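Local coordinates for DUF5618 domain-containing protein (Dyadobacter fermentans, PDB 3MFN), which is of unknown function but belongs to the DUF5618 family and folds into a predominantly helical bundle, at residues 82-87 / 150-155. Sequence-based numbering, arbitrary orientation.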
loop_
_atom_site.group_PDB
_atom_site.type_symbol
_atom_site.label_atom_id
_atom_site.label_comp_id
_atom_site.label_asym_id
_atom_site.label_seq_id
_atom_site.Cartn_x
_atom_site.Cartn_y
_atom_site.Cartn_z
ATOM N N ASP A 82 11.582 -17.896 -7.851
ATOM C CA ASP A 82 11.625 -19.348 -7.713
ATOM C C ASP A 82 12.666 -19.913 -8.644
ATOM O O ASP A 82 13.351 -20.896 -8.307
ATOM C CB ASP A 82 10.275 -19.977 -8.061
ATOM C CG ASP A 82 9.252 -19.768 -6.971
ATOM O OD1 ASP A 82 9.686 -19.523 -5.849
ATOM O OD2 ASP A 82 8.028 -19.830 -7.227
ATOM N N HIS A 83 12.775 -19.298 -9.818
ATOM C CA HIS A 83 13.741 -19.746 -10.783
ATOM C C HIS A 83 15.154 -19.413 -10.329
ATOM O O HIS A 83 16.032 -20.187 -10.529
ATOM C CB HIS A 83 13.513 -19.213 -12.208
ATOM C CG HIS A 83 14.479 -19.798 -13.201
ATOM N ND1 HIS A 83 14.200 -20.931 -13.936
ATOM C CD2 HIS A 83 15.736 -19.430 -13.546
ATOM C CE1 HIS A 83 15.240 -21.236 -14.690
ATOM N NE2 HIS A 83 16.182 -20.333 -14.483
ATOM N N TYR A 84 15.363 -18.278 -9.667
ATOM C CA TYR A 84 16.711 -17.905 -9.210
ATOM C C TYR A 84 17.174 -18.699 -7.959
ATOM O O TYR A 84 18.329 -19.141 -7.871
ATOM C CB TYR A 84 16.754 -16.401 -8.924
ATOM C CG TYR A 84 18.100 -15.873 -8.461
ATOM C CD1 TYR A 84 19.232 -16.087 -9.212
ATOM C CD2 TYR A 84 18.230 -15.131 -7.295
ATOM C CE1 TYR A 84 20.516 -15.599 -8.787
ATOM C CE2 TYR A 84 19.491 -14.637 -6.866
ATOM C CZ TYR A 84 20.620 -14.884 -7.619
ATOM O OH TYR A 84 21.847 -14.413 -7.220
ATOM N N PHE A 85 16.279 -18.832 -6.974
ATOM C CA PHE A 85 16.631 -19.403 -5.667
ATOM C C PHE A 85 16.414 -20.927 -5.627
ATOM O O PHE A 85 16.915 -21.637 -4.738
ATOM C CB PHE A 85 15.804 -18.737 -4.555
ATOM C CG PHE A 85 16.204 -17.306 -4.251
ATOM C CD1 PHE A 85 17.504 -16.977 -3.957
ATOM C CD2 PHE A 85 15.259 -16.321 -4.195
ATOM C CE1 PHE A 85 17.849 -15.685 -3.653
ATOM C CE2 PHE A 85 15.594 -15.055 -3.885
ATOM C CZ PHE A 85 16.890 -14.727 -3.637
ATOM N N GLY A 86 15.656 -21.416 -6.592
ATOM C CA GLY A 86 15.359 -22.825 -6.697
ATOM C C GLY A 86 14.352 -23.265 -5.651
ATOM O O GLY A 86 13.308 -22.608 -5.431
ATOM N N LYS A 87 14.678 -24.362 -4.980
ATOM C CA LYS A 87 13.641 -25.102 -4.283
ATOM C C LYS A 87 13.890 -25.150 -2.795
ATOM O O LYS A 87 15.029 -25.081 -2.347
ATOM C CB LYS A 87 13.510 -26.497 -4.894
ATOM C CG LYS A 87 12.994 -26.443 -6.362
ATOM C CD LYS A 87 11.852 -27.438 -6.643
ATOM C CE LYS A 87 11.067 -27.080 -7.937
ATOM N NZ LYS A 87 9.764 -26.375 -7.748
ATOM N N GLU A 150 17.112 -11.121 -13.391
ATOM C CA GLU A 150 17.727 -11.216 -14.717
ATOM C C GLU A 150 19.226 -10.928 -14.601
ATOM O O GLU A 150 20.069 -11.674 -15.083
ATOM C CB GLU A 150 17.095 -10.218 -15.700
ATOM C CG GLU A 150 17.653 -10.369 -17.145
ATOM C CD GLU A 150 17.139 -9.335 -18.154
ATOM O OE1 GLU A 150 16.823 -8.217 -17.741
ATOM O OE2 GLU A 150 17.104 -9.643 -19.383
ATOM N N ARG A 151 19.516 -9.829 -13.927
ATOM C CA ARG A 151 20.835 -9.287 -13.815
ATOM C C ARG A 151 21.783 -10.088 -12.923
ATOM O O ARG A 151 22.988 -9.960 -13.094
ATOM C CB ARG A 151 20.686 -7.886 -13.273
ATOM C CG ARG A 151 21.933 -7.080 -13.239
ATOM C CD ARG A 151 21.549 -5.649 -12.904
ATOM N NE ARG A 151 21.469 -5.478 -11.456
ATOM C CZ ARG A 151 20.424 -5.015 -10.771
ATOM N NH1 ARG A 151 20.545 -4.908 -9.449
ATOM N NH2 ARG A 151 19.296 -4.633 -11.374
ATOM N N ARG A 152 21.263 -10.887 -11.983
ATOM C CA ARG A 152 22.086 -11.803 -11.187
ATOM C C ARG A 152 22.402 -13.060 -11.994
ATOM O O ARG A 152 23.551 -13.511 -12.045
ATOM C CB ARG A 152 21.388 -12.194 -9.875
ATOM C CG ARG A 152 21.150 -11.020 -8.922
ATOM C CD ARG A 152 22.437 -10.515 -8.268
ATOM N NE ARG A 152 22.715 -11.265 -7.059
ATOM C CZ ARG A 152 23.670 -10.988 -6.181
ATOM N NH1 ARG A 152 24.508 -9.964 -6.348
ATOM N NH2 ARG A 152 23.789 -11.767 -5.125
ATOM N N LEU A 153 21.378 -13.602 -12.648
ATOM C CA LEU A 153 21.499 -14.834 -13.433
ATOM C C LEU A 153 22.484 -14.749 -14.607
ATOM O O LEU A 153 23.019 -15.776 -15.040
ATOM C CB LEU A 153 20.138 -15.260 -13.967
ATOM C CG LEU A 153 19.060 -15.672 -12.951
ATOM C CD1 LEU A 153 17.691 -15.688 -13.622
ATOM C CD2 LEU A 153 19.376 -17.027 -12.325
ATOM N N ALA A 154 22.719 -13.540 -15.123
ATOM C CA ALA A 154 23.684 -13.339 -16.189
ATOM C C ALA A 154 25.077 -12.955 -15.623
ATOM O O ALA A 154 25.950 -12.538 -16.375
ATOM C CB ALA A 154 23.168 -12.289 -17.175
ATOM N N ALA A 155 25.278 -13.129 -14.310
ATOM C CA ALA A 155 26.505 -12.728 -13.630
ATOM C C ALA A 155 27.748 -13.469 -14.134
ATOM O O ALA A 155 27.663 -14.622 -14.567
ATOM C CB ALA A 155 26.351 -12.928 -12.133
#
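The closest CA atoms across the two segments are those of Y84 and L153, 7.1 Å apart, where helices 63-85 and 132-153 both reach their C-terminal ends. G86 then breaks the first helix with a positive phi, which glycine tolerates well. The contact is carried mainly by Y84, long enough to span the gap and apolar except at its hydroxyl. With CG anti to the backbone N (chi1 -179°), its ring extends toward the second helix. L153 suits the ring's flank: its branched end brings CD2 to the ring edge, 3.3 Å from Y84 CD1. Farther out, R152 lays its long aliphatic chain by the ring, CB 3.6 Å from Y84 CZ, while its charged end stays at the surface. In one of two modelled conformers its NE donates a long, bent bond to Y84 OH (3.3 Å, 145° at the hydrogen), hence doubtful. The hydroxyl's stronger partner is Q105 OE1, and W148 meets the ring nearly perpendicularly. A leucine in place of Y84 would probably leave Q105 OE1 without its hydroxyl partner and L153 CD2 without the ring edge it packs against. The chemistry implies a small surface contact (215 Å² buried) in which Y84 bridges two helix ends, apolar along its ring and polar at its hydroxyl.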